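Local coordinates for protein peptidoglycan-N-acetylglucosamine deacetylase BC_1974 (Bacillus cereus, PDB 5N1P) that removes acetyl groups from N-acetylglucosamine residues of peptidoglycan by metal-dependent hydrolysis, releasing acetate, at residues A17-T22 with A171-I176; K47-N50 with Y55-M58. One frame throughout, in Å; residues are numbered along the deposited sequence.

Interaction 1: A17-T22 with A171-I176; sequences AELLNT and AAVPAI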
ATOM      1  N   ALA A  17     -14.685  -1.682   1.125  1.00 24.62           N
ATOM      2  CA  ALA A  17     -15.430  -2.770   1.740  1.00 28.36           C
ATOM      3  C   ALA A  17     -15.538  -3.953   0.768  1.00 27.26           C
ATOM      4  O   ALA A  17     -15.350  -5.107   1.152  1.00 26.02           O
ATOM      5  CB  ALA A  17     -16.819  -2.290   2.184  1.00 26.59           C
ATOM      6  N   GLU A  18     -15.815  -3.663  -0.499  1.00 26.20           N
ATOM      7  CA  GLU A  18     -15.875  -4.711  -1.509  1.00 27.63           C
ATOM      8  C   GLU A  18     -14.532  -5.424  -1.673  1.00 26.52           C
ATOM      9  O   GLU A  18     -14.477  -6.652  -1.790  1.00 26.96           O
ATOM     10  CB  GLU A  18     -16.317  -4.137  -2.854  1.00 29.91           C
ATOM     11  CG  GLU A  18     -16.357  -5.179  -3.957  1.00 34.22           C
ATOM     12  CD  GLU A  18     -16.963  -4.643  -5.231  1.00 45.45           C
ATOM     13  OE1 GLU A  18     -17.330  -3.449  -5.246  1.00 45.82           O
ATOM     14  OE2 GLU A  18     -17.072  -5.417  -6.210  1.00 42.98           O
ATOM     15  N   LEU A  19     -13.451  -4.653  -1.683  1.00 24.88           N
ATOM     16  CA  LEU A  19     -12.124  -5.244  -1.753  1.00 23.03           C
ATOM     17  C   LEU A  19     -11.869  -6.181  -0.572  1.00 23.13           C
ATOM     18  O   LEU A  19     -11.373  -7.290  -0.746  1.00 23.70           O
ATOM     19  CB  LEU A  19     -11.055  -4.150  -1.798  1.00 22.66           C
ATOM     20  CG  LEU A  19      -9.608  -4.639  -1.731  1.00 20.56           C
ATOM     21  CD1 LEU A  19      -9.279  -5.609  -2.877  1.00 23.23           C
ATOM     22  CD2 LEU A  19      -8.664  -3.439  -1.762  1.00 21.07           C
ATOM     23  N   LEU A  20     -12.210  -5.729   0.629  1.00 23.48           N
ATOM     24  CA  LEU A  20     -12.021  -6.546   1.820  1.00 22.77           C
ATOM     25  C   LEU A  20     -12.790  -7.853   1.736  1.00 24.53           C
ATOM     26  O   LEU A  20     -12.293  -8.900   2.155  1.00 26.47           O
ATOM     27  CB  LEU A  20     -12.436  -5.767   3.067  1.00 22.10           C
ATOM     28  CG  LEU A  20     -11.440  -4.668   3.434  1.00 21.45           C
ATOM     29  CD1 LEU A  20     -12.022  -3.775   4.507  1.00 25.72           C
ATOM     30  CD2 LEU A  20     -10.129  -5.292   3.909  1.00 22.89           C
ATOM     31  N   ASN A  21     -13.996  -7.801   1.182  1.00 25.33           N
ATOM     32  CA  ASN A  21     -14.798  -9.007   1.024  1.00 27.54           C
ATOM     33  C   ASN A  21     -14.154  -9.954   0.018  1.00 27.33           C
ATOM     34  O   ASN A  21     -14.124 -11.164   0.220  1.00 30.84           O
ATOM     35  CB  ASN A  21     -16.221  -8.650   0.606  1.00 29.06           C
ATOM     36  CG  ASN A  21     -16.972  -7.898   1.694  1.00 34.60           C
ATOM     37  OD1 ASN A  21     -16.650  -8.016   2.878  1.00 37.67           O
ATOM     38  ND2 ASN A  21     -17.972  -7.119   1.299  1.00 35.96           N
ATOM     39  N   THR A  22     -13.602  -9.390  -1.051  1.00 27.24           N
ATOM     40  CA  THR A  22     -12.927 -10.188  -2.066  1.00 31.08           C
ATOM     41  C   THR A  22     -11.690 -10.875  -1.485  1.00 27.75           C
ATOM     42  O   THR A  22     -11.464 -12.064  -1.716  1.00 31.85           O
ATOM     43  CB  THR A  22     -12.541  -9.315  -3.281  1.00 32.75           C
ATOM     44  OG1 THR A  22     -13.740  -8.825  -3.899  1.00 34.87           O
ATOM     45  CG2 THR A  22     -11.736 -10.117  -4.301  1.00 39.05           C
ATOM     46  N   ALA A 171     -11.607  -4.385  -9.091  1.00 25.07           N
ATOM     47  CA  ALA A 171     -12.135  -5.414  -9.981  1.00 26.48           C
ATOM     48  C   ALA A 171     -11.051  -6.356 -10.522  1.00 26.85           C
ATOM     49  O   ALA A 171     -11.335  -7.476 -10.934  1.00 31.30           O
ATOM     50  CB  ALA A 171     -12.875  -4.765 -11.136  1.00 27.15           C
ATOM     51  N   ALA A 172      -9.809  -5.890 -10.510  1.00 26.96           N
ATOM     52  CA  ALA A 172      -8.714  -6.679 -11.048  1.00 29.91           C
ATOM     53  C   ALA A 172      -8.229  -7.721 -10.047  1.00 26.34           C
ATOM     54  O   ALA A 172      -7.552  -8.676 -10.415  1.00 32.28           O
ATOM     55  CB  ALA A 172      -7.547  -5.758 -11.457  1.00 28.50           C
ATOM     56  N   VAL A 173      -8.580  -7.543  -8.780  1.00 26.14           N
ATOM     57  CA  VAL A 173      -7.971  -8.357  -7.741  1.00 26.69           C
ATOM     58  C   VAL A 173      -8.291  -9.870  -7.849  1.00 30.82           C
ATOM     59  O   VAL A 173      -7.377 -10.680  -7.703  1.00 32.57           O
ATOM     60  CB  VAL A 173      -8.339  -7.790  -6.355  1.00 23.05           C
ATOM     61  CG1 VAL A 173      -7.923  -8.738  -5.248  1.00 32.75           C
ATOM     62  CG2 VAL A 173      -7.617  -6.471  -6.178  1.00 23.18           C
ATOM     63  N   PRO A 174      -9.549 -10.263  -8.156  1.00 34.09           N
ATOM     64  CA  PRO A 174      -9.755 -11.712  -8.302  1.00 34.24           C
ATOM     65  C   PRO A 174      -8.835 -12.374  -9.343  1.00 35.87           C
ATOM     66  O   PRO A 174      -8.280 -13.435  -9.055  1.00 38.67           O
ATOM     67  CB  PRO A 174     -11.223 -11.816  -8.738  1.00 38.96           C
ATOM     68  CG  PRO A 174     -11.858 -10.631  -8.122  1.00 33.12           C
ATOM     69  CD  PRO A 174     -10.826  -9.528  -8.226  1.00 33.18           C
ATOM     70  N   ALA A 175      -8.653 -11.752 -10.505  1.00 32.82           N
ATOM     71  CA  ALA A 175      -7.792 -12.328 -11.544  1.00 32.43           C
ATOM     72  C   ALA A 175      -6.315 -12.304 -11.149  1.00 32.23           C
ATOM     73  O   ALA A 175      -5.539 -13.170 -11.558  1.00 37.91           O
ATOM     74  CB  ALA A 175      -7.991 -11.602 -12.859  1.00 35.52           C
ATOM     75  N   ILE A 176      -5.925 -11.293 -10.374  1.00 31.39           N
ATOM     76  CA  ILE A 176      -4.559 -11.214  -9.888  1.00 33.61           C
ATOM     77  C   ILE A 176      -4.299 -12.330  -8.887  1.00 35.23           C
ATOM     78  O   ILE A 176      -3.258 -12.988  -8.932  1.00 35.65           O
ATOM     79  CB  ILE A 176      -4.271  -9.850  -9.226  1.00 33.69           C
ATOM     80  CG1 ILE A 176      -4.203  -8.747 -10.282  1.00 33.73           C
ATOM     81  CG2 ILE A 176      -2.968  -9.898  -8.435  1.00 32.86           C
ATOM     82  CD1 ILE A 176      -4.213  -7.353  -9.684  1.00 28.45           C
TER
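Leu19 and Val173 meet methyl to methyl where helix 16-25 runs beside helix 167-182. The two short helical segments point almost the same way, with 14° between their axes. The segment axes are 10.0 Å apart at their closest, and the ends of the side chains make the contact.

Leu19 can be followed outward. Its CB makes no contact with segment 171-176. The first torsion sets CG anti to the backbone N (chi1 174°), and the branch then sends CD1 across to the valine. There CD1 lies 3.8 Å from Val173 CG2 and 4.2 Å from Val173 CG1, so one methyl sits against both branches. The two side chains cross at about a right angle. Both helices pack on the outside of the parallel sheet of the NodB homology (CE4) fold, where Phe8 of strand 2-9 touches both Leu19 and Val173.

One turn on, Thr22 uses its methyl. Thr22 CG2 is 3.9 Å from Pro174 CG and also near Pro174 CD, so it packs on these two atoms of the proline ring. The same methyl is 4.2 Å from Val173 CG1. Thr22 OG1 lies back over its own helix, 3.1 Å from Glu18 O. Pro174 has no N-H to give to the preceding turn, and the helix is kinked here.

No hydrogen bond joins the two segments. The touching atoms are all carbon, and the buried surface is a modest 137 Å². The contact therefore rests on van der Waals packing and exclusion of water, with little to fix direction.

Interaction 2: K47-N50 with Y55-M58; sequences KREN and YVGM
Val56 presses one methyl, CG2, against the last turn of helix 43-51. This methyl carries the whole direct contact. It lies 3.7 Å from Glu49 CB and 3.8 Å from Glu49 OE1. It also approaches the start of the next residue, with Val56 CG2 3.9 Å from Asn50 N and 4.1 Å from Asn50 CB. With CG1 anti to the backbone N (chi1 176°), the other methyl, CG2, faces the helix.

The tight part is the buried side around Glu49. The glutamate chain is extended beyond CG and crosses the valine at about a right angle. Phe32 and Leu34 of strand 31-34 also touch Glu49. Its OE1 is buried here and has no partner in the model. Such surroundings could raise the pKa of the carboxyl group.

The looser side is at Asn50, which is partly exposed. Here a water bridges Asn50 to the strand. Asn50 ND2 donates to this water at 2.7 Å, and Val56 N donates to it at 3.0 Å. One water thus accepts from both segments.

Strand 31-34, the helices after it and strand 55-58 form a beta-alpha-beta unit of the CE4 deacetylase fold. The contact lies at its return into the sheet. His59, a zinc ligand, follows directly after the strand. Between these segments the contact is van der Waals at the valine methyl and one water bridge, with no direct hydrogen bond. The buried side thus leaves a carboxylate oxygen without a partner, while polar groups at the looser side are satisfied through water.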
ATOM      1  N   LYS A  47     -10.755   0.166  10.851  1.00 19.86           N
ATOM      2  CA  LYS A  47     -10.911  -0.880  11.860  1.00 20.76           C
ATOM      3  C   LYS A  47     -11.032  -2.244  11.201  1.00 21.83           C
ATOM      4  O   LYS A  47     -10.389  -3.218  11.607  1.00 23.31           O
ATOM      5  CB  LYS A  47     -12.135  -0.609  12.728  1.00 24.84           C
ATOM      6  CG  LYS A  47     -12.261  -1.566  13.895  1.00 29.11           C
ATOM      7  CD  LYS A  47     -13.391  -1.143  14.827  1.00 29.70           C
ATOM      8  CE  LYS A  47     -13.084   0.200  15.468  1.00 42.39           C
ATOM      9  NZ  LYS A  47     -13.329   0.182  16.944  1.00 55.40           N
ATOM     10  N   ARG A  48     -11.841  -2.306  10.158  1.00 22.09           N
ATOM     11  CA  ARG A  48     -12.072  -3.563   9.490  1.00 23.60           C
ATOM     12  C   ARG A  48     -10.806  -4.095   8.786  1.00 23.04           C
ATOM     13  O   ARG A  48     -10.509  -5.294   8.837  1.00 24.53           O
ATOM     14  CB  ARG A  48     -13.228  -3.397   8.508  1.00 31.04           C
ATOM     15  CG  ARG A  48     -13.856  -4.685   8.167  1.00 41.83           C
ATOM     16  CD  ARG A  48     -14.898  -4.566   7.091  1.00 32.44           C
ATOM     17  NE  ARG A  48     -14.814  -5.807   6.352  1.00 36.29           N
ATOM     18  CZ  ARG A  48     -15.349  -6.028   5.167  1.00 30.13           C
ATOM     19  NH1 ARG A  48     -16.077  -5.092   4.571  1.00 30.74           N
ATOM     20  NH2 ARG A  48     -15.152  -7.200   4.594  1.00 36.62           N
ATOM     21  N   GLU A  49     -10.052  -3.207   8.140  1.00 19.14           N
ATOM     22  CA  GLU A  49      -8.791  -3.605   7.508  1.00 19.44           C
ATOM     23  C   GLU A  49      -7.885  -4.302   8.513  1.00 21.14           C
ATOM     24  O   GLU A  49      -7.393  -5.410   8.263  1.00 22.23           O
ATOM     25  CB  GLU A  49      -8.075  -2.390   6.906  1.00 18.58           C
ATOM     26  CG  GLU A  49      -8.724  -1.919   5.606  1.00 18.82           C
ATOM     27  CD  GLU A  49      -8.172  -0.600   5.080  1.00 22.83           C
ATOM     28  OE1 GLU A  49      -7.181  -0.077   5.636  1.00 22.05           O
ATOM     29  OE2 GLU A  49      -8.749  -0.094   4.092  1.00 22.59           O
ATOM     30  N   ASN A  50      -7.686  -3.656   9.661  1.00 18.97           N
ATOM     31  CA  ASN A  50      -6.807  -4.179  10.681  1.00 19.14           C
ATOM     32  C   ASN A  50      -7.358  -5.454  11.336  1.00 22.43           C
ATOM     33  O   ASN A  50      -6.607  -6.391  11.603  1.00 23.48           O
ATOM     34  CB  ASN A  50      -6.554  -3.099  11.736  1.00 19.65           C
ATOM     35  CG  ASN A  50      -5.729  -3.603  12.883  1.00 20.98           C
ATOM     36  OD1 ASN A  50      -6.241  -3.792  13.995  1.00 24.11           O
ATOM     37  ND2 ASN A  50      -4.458  -3.850  12.625  1.00 19.69           N
ATOM     38  N   TYR A  55      -2.376  -5.405   6.994  1.00 19.06           N
ATOM     39  CA  TYR A  55      -1.543  -4.383   7.594  1.00 19.34           C
ATOM     40  C   TYR A  55      -2.042  -2.992   7.207  1.00 17.22           C
ATOM     41  O   TYR A  55      -2.276  -2.726   6.044  1.00 18.32           O
ATOM     42  CB  TYR A  55      -0.083  -4.542   7.165  1.00 18.46           C
ATOM     43  CG  TYR A  55       0.803  -3.580   7.914  1.00 18.23           C
ATOM     44  CD1 TYR A  55       1.077  -2.318   7.391  1.00 21.05           C
ATOM     45  CD2 TYR A  55       1.345  -3.918   9.138  1.00 19.55           C
ATOM     46  CE1 TYR A  55       1.876  -1.414   8.084  1.00 19.31           C
ATOM     47  CE2 TYR A  55       2.160  -3.023   9.842  1.00 20.66           C
ATOM     48  CZ  TYR A  55       2.421  -1.788   9.299  1.00 18.74           C
ATOM     49  OH  TYR A  55       3.230  -0.901   9.983  1.00 21.20           O
ATOM     50  N   VAL A  56      -2.193  -2.124   8.202  1.00 17.44           N
ATOM     51  CA  VAL A  56      -2.560  -0.733   7.966  1.00 15.14           C
ATOM     52  C   VAL A  56      -1.372   0.183   8.251  1.00 15.73           C
ATOM     53  O   VAL A  56      -0.879   0.245   9.373  1.00 18.81           O
ATOM     54  CB  VAL A  56      -3.739  -0.302   8.838  1.00 16.64           C
ATOM     55  CG1 VAL A  56      -4.017   1.158   8.625  1.00 21.26           C
ATOM     56  CG2 VAL A  56      -4.970  -1.160   8.513  1.00 20.38           C
ATOM     57  N   GLY A  57      -0.919   0.875   7.213  1.00 16.46           N
ATOM     58  CA  GLY A  57       0.192   1.811   7.329  1.00 17.73           C
ATOM     59  C   GLY A  57      -0.177   3.188   6.811  1.00 15.97           C
ATOM     60  O   GLY A  57      -1.335   3.455   6.493  1.00 17.18           O
ATOM     61  N   MET A  58       0.827   4.056   6.703  1.00 16.79           N
ATOM     62  CA  MET A  58       0.593   5.474   6.444  1.00 14.93           C
ATOM     63  C   MET A  58       0.986   5.902   5.033  1.00 15.34           C
ATOM     64  O   MET A  58       2.009   5.461   4.513  1.00 18.24           O
ATOM     65  CB  MET A  58       1.381   6.339   7.434  1.00 17.75           C
ATOM     66  CG  MET A  58       0.802   6.350   8.850  1.00 19.19           C
ATOM     67  SD  MET A  58       1.232   4.914   9.842  1.00 20.03           S
ATOM     68  CE  MET A  58       3.018   5.052   9.821  1.00 22.55           C
TER
HETATM   69  O   HOH W   1      -2.434  -3.301  10.973  1.00 27.37           O

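The centres of the two interactions lie 16 Å apart in the NodB homology domain. Along the chain, interaction 2 falls between the two halves of interaction 1. Interaction 1 joins an early helix, 16-25, to a late one, 167-182. Interaction 2 is local, between helix 43-51 and the strand that follows it. Helices 16-25 and 43-51 are neighbours and link the two, with Leu20 CD1 packed on Glu49 CG. All these helices lie around one parallel sheet. Asp9, the inferred proton acceptor, ends strand 2-9, and His59, a zinc ligand, follows strand 55-58. The side chains of Leu19 and Glu49 are each about 14 Å from the zinc ion, so neither contact is part of the metal site.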